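Long-range contact in prophenoloxidase b (Marsupenaeus japonicus, PDB 3WKY), which is a type 3 copper protein of crustacean hemolymph, the precursor of a phenoloxidase that probably hydroxylates monophenols and oxidises o-diphenols: residues R525-P537 against Y544-S556. Numbering follows the deposited sequence.
Sequences RYWTEVDVFETDP and YITRHSNESSILS. With NAG (2-acetamido-2-deoxy-beta-D-glucopyranose), chain F.
R547 binds D531 side-on: NE donates to OD2 at 2.9 Å and NH2 to OD1 at 3.0 Å. Both bonds are nearly straight (N-H...O angles 172° and 173°), and carboxylate and guanidinium lie 17° from coplanar, a bidentate salt bridge. One guanidinium face rests on the F533 ring, CZ of R547 standing 3.8 Å from the ring centroid, a cation-pi stack; E551 CB lies over the opposite face. Bends at chi2 and chi3 fold the arginine back over the ring. D531 OD1 also accepts from S553 N, above the carboxylate plane, and OD2 from Y487 OH and a water shared with H548 O. S553 OG is used twice, giving its proton to E529 OE2 (2.6 Å, anti lone pair) and accepting from V532 N (2.9 Å); S617 OG also bonds that OE2. S552 OG donates to V530 O at 2.7 Å and accepts from I554 N, an ST turn. The chain turns a corner at V530, where V530 and D531 both face I505 in a classic beta bulge. The contact thus ties strand 528-534, outermost in its mixed sheet within this chain and paired with 501-509, to strand 541-548, outermost in an antiparallel sheet of the Ig-like region, while I554 reaches R232 of helix 218-239.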
ATOM      1  N   ARG A 525      31.882 -15.832   0.859  1.00 15.61           N
ATOM      2  CA  ARG A 525      31.276 -14.843   1.749  1.00 15.87           C
ATOM      3  C   ARG A 525      31.536 -15.219   3.208  1.00 20.40           C
ATOM      4  O   ARG A 525      31.204 -14.447   4.114  1.00 19.70           O
ATOM      5  CB  ARG A 525      29.764 -14.734   1.509  1.00 18.40           C
ATOM      6  CG  ARG A 525      29.351 -14.596   0.031  1.00 17.17           C
ATOM      7  CD  ARG A 525      30.046 -13.417  -0.685  1.00 16.07           C
ATOM      8  NE  ARG A 525      30.022 -12.170   0.086  1.00 16.62           N
ATOM      9  CZ  ARG A 525      28.981 -11.334   0.132  1.00 20.06           C
ATOM     10  NH1 ARG A 525      27.860 -11.628  -0.520  1.00 16.68           N
ATOM     11  NH2 ARG A 525      29.056 -10.215   0.847  1.00 16.44           N
ATOM     12  N   TYR A 526      32.113 -16.403   3.425  1.00 14.90           N
ATOM     13  CA  TYR A 526      32.310 -16.940   4.779  1.00 18.46           C
ATOM     14  C   TYR A 526      33.760 -17.020   5.282  1.00 19.36           C
ATOM     15  O   TYR A 526      33.970 -16.987   6.484  1.00 18.75           O
ATOM     16  CB  TYR A 526      31.681 -18.337   4.924  1.00 17.19           C
ATOM     17  CG  TYR A 526      30.187 -18.337   5.205  1.00 20.19           C
ATOM     18  CD1 TYR A 526      29.707 -18.311   6.507  1.00 19.66           C
ATOM     19  CD2 TYR A 526      29.260 -18.377   4.166  1.00 19.07           C
ATOM     20  CE1 TYR A 526      28.333 -18.314   6.772  1.00 18.94           C
ATOM     21  CE2 TYR A 526      27.887 -18.377   4.421  1.00 22.53           C
ATOM     22  CZ  TYR A 526      27.437 -18.358   5.720  1.00 25.22           C
ATOM     23  OH  TYR A 526      26.082 -18.367   5.981  1.00 24.77           O
ATOM     24  N   TRP A 527      34.751 -17.176   4.400  1.00 19.79           N
ATOM     25  CA  TRP A 527      36.121 -17.443   4.882  1.00 20.44           C
ATOM     26  C   TRP A 527      36.606 -16.404   5.891  1.00 19.10           C
ATOM     27  O   TRP A 527      36.543 -15.207   5.618  1.00 17.83           O
ATOM     28  CB  TRP A 527      37.119 -17.502   3.726  1.00 19.60           C
ATOM     29  CG  TRP A 527      36.868 -18.643   2.803  1.00 21.15           C
ATOM     30  CD1 TRP A 527      36.457 -18.570   1.500  1.00 18.46           C
ATOM     31  CD2 TRP A 527      37.008 -20.038   3.108  1.00 18.22           C
ATOM     32  NE1 TRP A 527      36.337 -19.835   0.977  1.00 18.57           N
ATOM     33  CE2 TRP A 527      36.667 -20.753   1.940  1.00 15.43           C
ATOM     34  CE3 TRP A 527      37.395 -20.749   4.250  1.00 15.06           C
ATOM     35  CZ2 TRP A 527      36.697 -22.152   1.882  1.00 18.35           C
ATOM     36  CZ3 TRP A 527      37.411 -22.140   4.197  1.00 18.09           C
ATOM     37  CH2 TRP A 527      37.061 -22.827   3.018  1.00 17.72           C
ATOM     38  N   THR A 528      37.089 -16.870   7.043  1.00 17.88           N
ATOM     39  CA  THR A 528      37.647 -15.968   8.048  1.00 14.67           C
ATOM     40  C   THR A 528      39.056 -16.407   8.425  1.00 16.67           C
ATOM     41  O   THR A 528      39.366 -17.606   8.452  1.00 16.31           O
ATOM     42  CB  THR A 528      36.759 -15.858   9.319  1.00 17.53           C
ATOM     43  OG1 THR A 528      37.286 -14.844  10.191  1.00 18.12           O
ATOM     44  CG2 THR A 528      36.671 -17.209  10.061  1.00 15.70           C
ATOM     45  N   GLU A 529      39.906 -15.427   8.693  1.00 18.79           N
ATOM     46  CA  GLU A 529      41.304 -15.715   9.006  1.00 18.31           C
ATOM     47  C   GLU A 529      41.443 -16.474  10.321  1.00 18.11           C
ATOM     48  O   GLU A 529      40.880 -16.089  11.342  1.00 16.42           O
ATOM     49  CB  GLU A 529      42.121 -14.412   9.046  1.00 17.10           C
ATOM     50  CG  GLU A 529      43.629 -14.621   9.302  1.00 18.52           C
ATOM     51  CD  GLU A 529      44.425 -13.347   9.125  1.00 23.11           C
ATOM     52  OE1 GLU A 529      44.109 -12.561   8.191  1.00 19.78           O
ATOM     53  OE2 GLU A 529      45.368 -13.127   9.923  1.00 21.31           O
ATOM     54  N   VAL A 530      42.208 -17.568  10.282  1.00 16.60           N
ATOM     55  CA  VAL A 530      42.547 -18.341  11.470  1.00 19.57           C
ATOM     56  C   VAL A 530      43.981 -17.977  11.859  1.00 19.16           C
ATOM     57  O   VAL A 530      44.269 -17.695  13.027  1.00 22.64           O
ATOM     58  CB  VAL A 530      42.489 -19.849  11.185  1.00 20.61           C
ATOM     59  CG1 VAL A 530      43.099 -20.662  12.347  1.00 21.43           C
ATOM     60  CG2 VAL A 530      41.062 -20.285  10.924  1.00 22.12           C
ATOM     61  N   ASP A 531      44.859 -17.953  10.857  1.00 19.13           N
ATOM     62  CA  ASP A 531      46.284 -17.706  11.083  1.00 20.64           C
ATOM     63  C   ASP A 531      46.981 -17.498   9.745  1.00 16.17           C
ATOM     64  O   ASP A 531      46.890 -18.344   8.846  1.00 19.56           O
ATOM     65  CB  ASP A 531      46.901 -18.907  11.819  1.00 22.38           C
ATOM     66  CG  ASP A 531      48.126 -18.535  12.663  1.00 25.32           C
ATOM     67  OD1 ASP A 531      48.483 -17.340  12.754  1.00 20.88           O
ATOM     68  OD2 ASP A 531      48.720 -19.460  13.265  1.00 29.80           O
ATOM     69  N   VAL A 532      47.659 -16.363   9.605  1.00 17.51           N
ATOM     70  CA  VAL A 532      48.424 -16.060   8.401  1.00 22.07           C
ATOM     71  C   VAL A 532      49.764 -15.527   8.875  1.00 25.42           C
ATOM     72  O   VAL A 532      49.815 -14.489   9.527  1.00 22.94           O
ATOM     73  CB  VAL A 532      47.716 -14.992   7.523  1.00 25.66           C
ATOM     74  CG1 VAL A 532      48.654 -14.482   6.426  1.00 23.91           C
ATOM     75  CG2 VAL A 532      46.431 -15.556   6.923  1.00 21.84           C
ATOM     76  N   PHE A 533      50.850 -16.244   8.578  1.00 20.32           N
ATOM     77  CA  PHE A 533      52.142 -15.891   9.154  1.00 27.98           C
ATOM     78  C   PHE A 533      53.294 -16.487   8.343  1.00 27.94           C
ATOM     79  O   PHE A 533      53.106 -17.482   7.632  1.00 22.61           O
ATOM     80  CB  PHE A 533      52.214 -16.421  10.589  1.00 25.43           C
ATOM     81  CG  PHE A 533      52.287 -17.917  10.667  1.00 29.46           C
ATOM     82  CD1 PHE A 533      51.133 -18.687  10.597  1.00 23.63           C
ATOM     83  CD2 PHE A 533      53.514 -18.560  10.785  1.00 32.63           C
ATOM     84  CE1 PHE A 533      51.194 -20.066  10.650  1.00 34.61           C
ATOM     85  CE2 PHE A 533      53.582 -19.936  10.839  1.00 26.59           C
ATOM     86  CZ  PHE A 533      52.423 -20.692  10.769  1.00 29.86           C
ATOM     87  N   GLU A 534      54.483 -15.890   8.451  1.00 26.74           N
ATOM     88  CA  GLU A 534      55.661 -16.461   7.796  0.54 26.81           C
ATOM     89  C   GLU A 534      56.379 -17.452   8.709  1.00 24.37           C
ATOM     90  O   GLU A 534      56.506 -17.237   9.911  1.00 27.30           O
ATOM     91  CB  GLU A 534      56.639 -15.381   7.311  0.54 28.43           C
ATOM     92  CG  GLU A 534      57.832 -15.962   6.539  0.54 25.24           C
ATOM     93  CD  GLU A 534      58.747 -14.908   5.941  0.54 36.90           C
ATOM     94  OE1 GLU A 534      58.324 -13.737   5.832  0.54 37.72           O
ATOM     95  OE2 GLU A 534      59.893 -15.261   5.581  0.54 37.44           O
ATOM     96  N   THR A 535      56.834 -18.552   8.127  1.00 25.80           N
ATOM     97  CA  THR A 535      57.551 -19.577   8.878  1.00 32.51           C
ATOM     98  C   THR A 535      59.048 -19.299   8.856  1.00 27.46           C
ATOM     99  O   THR A 535      59.520 -18.419   8.127  1.00 27.52           O
ATOM    100  CB  THR A 535      57.357 -20.951   8.243  1.00 29.78           C
ATOM    101  OG1 THR A 535      57.978 -20.958   6.951  1.00 27.36           O
ATOM    102  CG2 THR A 535      55.874 -21.279   8.103  1.00 37.36           C
ATOM    103  N   ASP A 536      59.794 -20.053   9.657  1.00 34.07           N
ATOM    104  CA  ASP A 536      61.236 -20.128   9.475  1.00 36.89           C
ATOM    105  C   ASP A 536      61.468 -20.759   8.106  1.00 33.33           C
ATOM    106  O   ASP A 536      60.604 -21.486   7.610  1.00 30.43           O
ATOM    107  CB  ASP A 536      61.868 -21.007  10.558  1.00 36.33           C
ATOM    108  CG  ASP A 536      61.691 -20.438  11.953  1.00 46.79           C
ATOM    109  OD1 ASP A 536      61.772 -19.199  12.106  1.00 51.61           O
ATOM    110  OD2 ASP A 536      61.474 -21.230  12.895  1.00 52.69           O
ATOM    111  N   PRO A 537      62.622 -20.477   7.483  1.00 37.02           N
ATOM    112  CA  PRO A 537      62.985 -21.159   6.233  1.00 40.57           C
ATOM    113  C   PRO A 537      62.837 -22.676   6.361  1.00 35.68           C
ATOM    114  O   PRO A 537      63.175 -23.242   7.404  1.00 32.65           O
ATOM    115  CB  PRO A 537      64.458 -20.788   6.056  1.00 39.79           C
ATOM    116  CG  PRO A 537      64.577 -19.452   6.713  1.00 44.08           C
ATOM    117  CD  PRO A 537      63.641 -19.492   7.894  1.00 39.02           C
ATOM    118  N   TYR A 544      57.543 -30.110   9.964  1.00 29.80           N
ATOM    119  CA  TYR A 544      56.316 -30.006  10.737  1.00 31.42           C
ATOM    120  C   TYR A 544      56.272 -28.614  11.332  1.00 32.75           C
ATOM    121  O   TYR A 544      57.230 -28.178  11.975  1.00 25.94           O
ATOM    122  CB  TYR A 544      56.285 -31.059  11.846  1.00 29.98           C
ATOM    123  CG  TYR A 544      56.506 -32.469  11.341  1.00 32.12           C
ATOM    124  CD1 TYR A 544      55.462 -33.197  10.790  1.00 31.21           C
ATOM    125  CD2 TYR A 544      57.761 -33.069  11.409  1.00 32.87           C
ATOM    126  CE1 TYR A 544      55.654 -34.478  10.318  1.00 33.80           C
ATOM    127  CE2 TYR A 544      57.958 -34.356  10.941  1.00 34.22           C
ATOM    128  CZ  TYR A 544      56.900 -35.053  10.396  1.00 43.44           C
ATOM    129  OH  TYR A 544      57.074 -36.333   9.925  1.00 38.99           O
ATOM    130  N   ILE A 545      55.177 -27.897  11.096  1.00 25.48           N
ATOM    131  CA  ILE A 545      55.039 -26.551  11.635  1.00 25.50           C
ATOM    132  C   ILE A 545      53.838 -26.546  12.570  1.00 28.56           C
ATOM    133  O   ILE A 545      52.719 -26.871  12.160  1.00 26.07           O
ATOM    134  CB  ILE A 545      54.852 -25.495  10.530  1.00 29.72           C
ATOM    135  CG1 ILE A 545      56.066 -25.465   9.599  1.00 37.20           C
ATOM    136  CG2 ILE A 545      54.652 -24.123  11.139  1.00 26.00           C
ATOM    137  CD1 ILE A 545      55.784 -26.001   8.221  1.00 34.68           C
ATOM    138  N   THR A 546      54.087 -26.199  13.829  1.00 27.93           N
ATOM    139  CA  THR A 546      53.076 -26.264  14.873  1.00 27.34           C
ATOM    140  C   THR A 546      52.807 -24.860  15.394  1.00 30.08           C
ATOM    141  O   THR A 546      53.744 -24.125  15.711  1.00 26.13           O
ATOM    142  CB  THR A 546      53.556 -27.134  16.048  1.00 31.02           C
ATOM    143  OG1 THR A 546      53.619 -28.503  15.631  1.00 29.78           O
ATOM    144  CG2 THR A 546      52.607 -27.010  17.235  1.00 27.68           C
ATOM    145  N   ARG A 547      51.530 -24.486  15.469  1.00 23.17           N
ATOM    146  CA  ARG A 547      51.149 -23.187  15.996  1.00 25.49           C
ATOM    147  C   ARG A 547      50.146 -23.347  17.118  1.00 24.06           C
ATOM    148  O   ARG A 547      49.235 -24.176  17.039  1.00 25.99           O
ATOM    149  CB  ARG A 547      50.540 -22.315  14.893  1.00 25.24           C
ATOM    150  CG  ARG A 547      51.561 -21.791  13.906  1.00 27.91           C
ATOM    151  CD  ARG A 547      52.255 -20.553  14.436  1.00 30.62           C
ATOM    152  NE  ARG A 547      51.490 -19.347  14.121  1.00 28.67           N
ATOM    153  CZ  ARG A 547      51.951 -18.107  14.250  1.00 32.86           C
ATOM    154  NH1 ARG A 547      53.180 -17.898  14.699  1.00 28.13           N
ATOM    155  NH2 ARG A 547      51.182 -17.072  13.926  1.00 27.75           N
ATOM    156  N   HIS A 548      50.310 -22.551  18.168  1.00 22.08           N
ATOM    157  CA  HIS A 548      49.382 -22.520  19.299  0.58 24.57           C
ATOM    158  C   HIS A 548      48.344 -21.445  19.024  1.00 21.56           C
ATOM    159  O   HIS A 548      48.647 -20.452  18.368  1.00 20.72           O
ATOM    160  CB  HIS A 548      50.119 -22.170  20.594  0.58 23.79           C
ATOM    161  CG  HIS A 548      49.271 -22.281  21.829  0.58 26.28           C
ATOM    162  ND1 HIS A 548      48.383 -21.303  22.215  0.58 25.46           N
ATOM    163  CD2 HIS A 548      49.193 -23.257  22.765  0.58 29.15           C
ATOM    164  CE1 HIS A 548      47.780 -21.674  23.334  0.58 25.58           C
ATOM    165  NE2 HIS A 548      48.258 -22.851  23.691  0.58 30.37           N
ATOM    166  N   SER A 549      47.143 -21.630  19.542  1.00 23.52           N
ATOM    167  CA  SER A 549      46.065 -20.678  19.271  1.00 23.55           C
ATOM    168  C   SER A 549      46.377 -19.268  19.782  1.00 27.13           C
ATOM    169  O   SER A 549      45.994 -18.281  19.147  1.00 23.18           O
ATOM    170  CB  SER A 549      44.727 -21.221  19.788  1.00 21.67           C
ATOM    171  OG  SER A 549      44.743 -21.456  21.185  1.00 22.76           O
ATOM    172  N   ASN A 550      47.113 -19.161  20.890  1.00 23.20           N
ATOM    173  CA  ASN A 550      47.475 -17.845  21.437  1.00 24.37           C
ATOM    174  C   ASN A 550      48.465 -17.099  20.552  1.00 24.11           C
ATOM    175  O   ASN A 550      48.722 -15.923  20.773  1.00 25.36           O
ATOM    176  CB  ASN A 550      48.072 -17.961  22.847  1.00 33.55           C
ATOM    177  CG  ASN A 550      47.024 -18.099  23.933  1.00 43.71           C
ATOM    178  OD1 ASN A 550      45.829 -18.197  23.659  1.00 45.31           O
ATOM    179  ND2 ASN A 550      47.485 -18.119  25.192  1.00 46.27           N
ATOM    180  N   GLU A 551      49.034 -17.778  19.557  1.00 21.31           N
ATOM    181  CA  GLU A 551      49.984 -17.132  18.658  1.00 18.12           C
ATOM    182  C   GLU A 551      49.315 -16.577  17.413  1.00 25.35           C
ATOM    183  O   GLU A 551      49.981 -15.966  16.579  1.00 21.44           O
ATOM    184  CB  GLU A 551      51.055 -18.127  18.167  1.00 21.84           C
ATOM    185  CG  GLU A 551      51.819 -18.876  19.226  1.00 30.07           C
ATOM    186  CD  GLU A 551      52.868 -19.792  18.601  1.00 30.86           C
ATOM    187  OE1 GLU A 551      53.989 -19.310  18.340  1.00 38.67           O
ATOM    188  OE2 GLU A 551      52.557 -20.975  18.338  1.00 25.14           O
ATOM    189  N   SER A 552      48.015 -16.816  17.264  1.00 20.21           N
ATOM    190  CA  SER A 552      47.329 -16.475  16.010  1.00 21.71           C
ATOM    191  C   SER A 552      47.567 -15.046  15.538  1.00 18.06           C
ATOM    192  O   SER A 552      47.591 -14.110  16.336  1.00 21.82           O
ATOM    193  CB  SER A 552      45.822 -16.683  16.134  1.00 23.48           C
ATOM    194  OG  SER A 552      45.193 -16.150  14.982  1.00 21.22           O
ATOM    195  N   SER A 553      47.702 -14.884  14.226  1.00 18.02           N
ATOM    196  CA  SER A 553      47.876 -13.570  13.625  1.00 17.74           C
ATOM    197  C   SER A 553      46.723 -12.611  13.930  1.00 20.07           C
ATOM    198  O   SER A 553      46.893 -11.391  13.857  1.00 19.07           O
ATOM    199  CB  SER A 553      48.000 -13.725  12.116  1.00 20.04           C
ATOM    200  OG  SER A 553      46.906 -14.469  11.609  1.00 19.61           O
ATOM    201  N   ILE A 554      45.550 -13.142  14.265  1.00 16.74           N
ATOM    202  CA  ILE A 554      44.390 -12.241  14.486  1.00 18.50           C
ATOM    203  C   ILE A 554      44.376 -11.647  15.898  1.00 24.65           C
ATOM    204  O   ILE A 554      43.627 -10.709  16.183  1.00 20.75           O
ATOM    205  CB  ILE A 554      43.035 -12.919  14.183  1.00 18.33           C
ATOM    206  CG1 ILE A 554      42.684 -13.932  15.276  1.00 17.45           C
ATOM    207  CG2 ILE A 554      43.042 -13.541  12.759  1.00 15.96           C
ATOM    208  CD1 ILE A 554      41.347 -14.650  15.058  1.00 23.55           C
ATOM    209  N   LEU A 555      45.213 -12.187  16.776  1.00 18.56           N
ATOM    210  CA  LEU A 555      45.344 -11.676  18.142  1.00 18.02           C
ATOM    211  C   LEU A 555      46.515 -10.696  18.222  1.00 25.63           C
ATOM    212  O   LEU A 555      47.401 -10.715  17.368  1.00 24.86           O
ATOM    213  CB  LEU A 555      45.577 -12.839  19.111  1.00 21.15           C
ATOM    214  CG  LEU A 555      44.521 -13.947  19.082  1.00 20.29           C
ATOM    215  CD1 LEU A 555      44.910 -15.118  19.983  1.00 24.59           C
ATOM    216  CD2 LEU A 555      43.146 -13.377  19.497  1.00 18.50           C
ATOM    217  N   SER A 556      46.521  -9.832  19.231  1.00 22.59           N
ATOM    218  CA  SER A 556      47.677  -8.967  19.454  1.00 25.08           C
ATOM    219  C   SER A 556      48.695  -9.761  20.282  1.00 32.75           C
ATOM    220  O   SER A 556      48.884 -10.951  20.060  1.00 35.39           O
ATOM    221  CB  SER A 556      47.270  -7.696  20.199  1.00 24.12           C
ATOM    222  OG  SER A 556      46.722  -8.016  21.462  1.00 26.65           O
TER
HETATM  223  C1  NAG F 704      46.460 -18.400  26.174  1.00 41.01           C
HETATM  224  C2  NAG F 704      47.331 -19.013  27.275  1.00 50.40           C
HETATM  225  C3  NAG F 704      46.465 -19.344  28.484  1.00 47.97           C
HETATM  226  C4  NAG F 704      45.763 -18.083  28.965  1.00 50.44           C
HETATM  227  C5  NAG F 704      45.055 -17.361  27.821  1.00 49.65           C
HETATM  228  C6  NAG F 704      44.615 -15.975  28.275  1.00 46.12           C
HETATM  229  C7  NAG F 704      49.404 -20.211  26.859  1.00 57.44           C
HETATM  230  C8  NAG F 704      50.047 -21.567  26.896  1.00 45.99           C
HETATM  231  N2  NAG F 704      48.070 -20.179  26.812  1.00 52.02           N
HETATM  232  O3  NAG F 704      47.255 -19.863  29.527  1.00 47.73           O
HETATM  233  O4  NAG F 704      44.820 -18.413  29.962  1.00 55.76           O
HETATM  234  O5  NAG F 704      45.895 -17.206  26.690  1.00 50.97           O
HETATM  235  O6  NAG F 704      45.728 -15.111  28.220  1.00 54.48           O
HETATM  236  O7  NAG F 704      50.099 -19.194  26.871  1.00 52.65           O
HETATM  237  O   HOH W   1      47.475 -19.796  15.806  1.00 22.11           O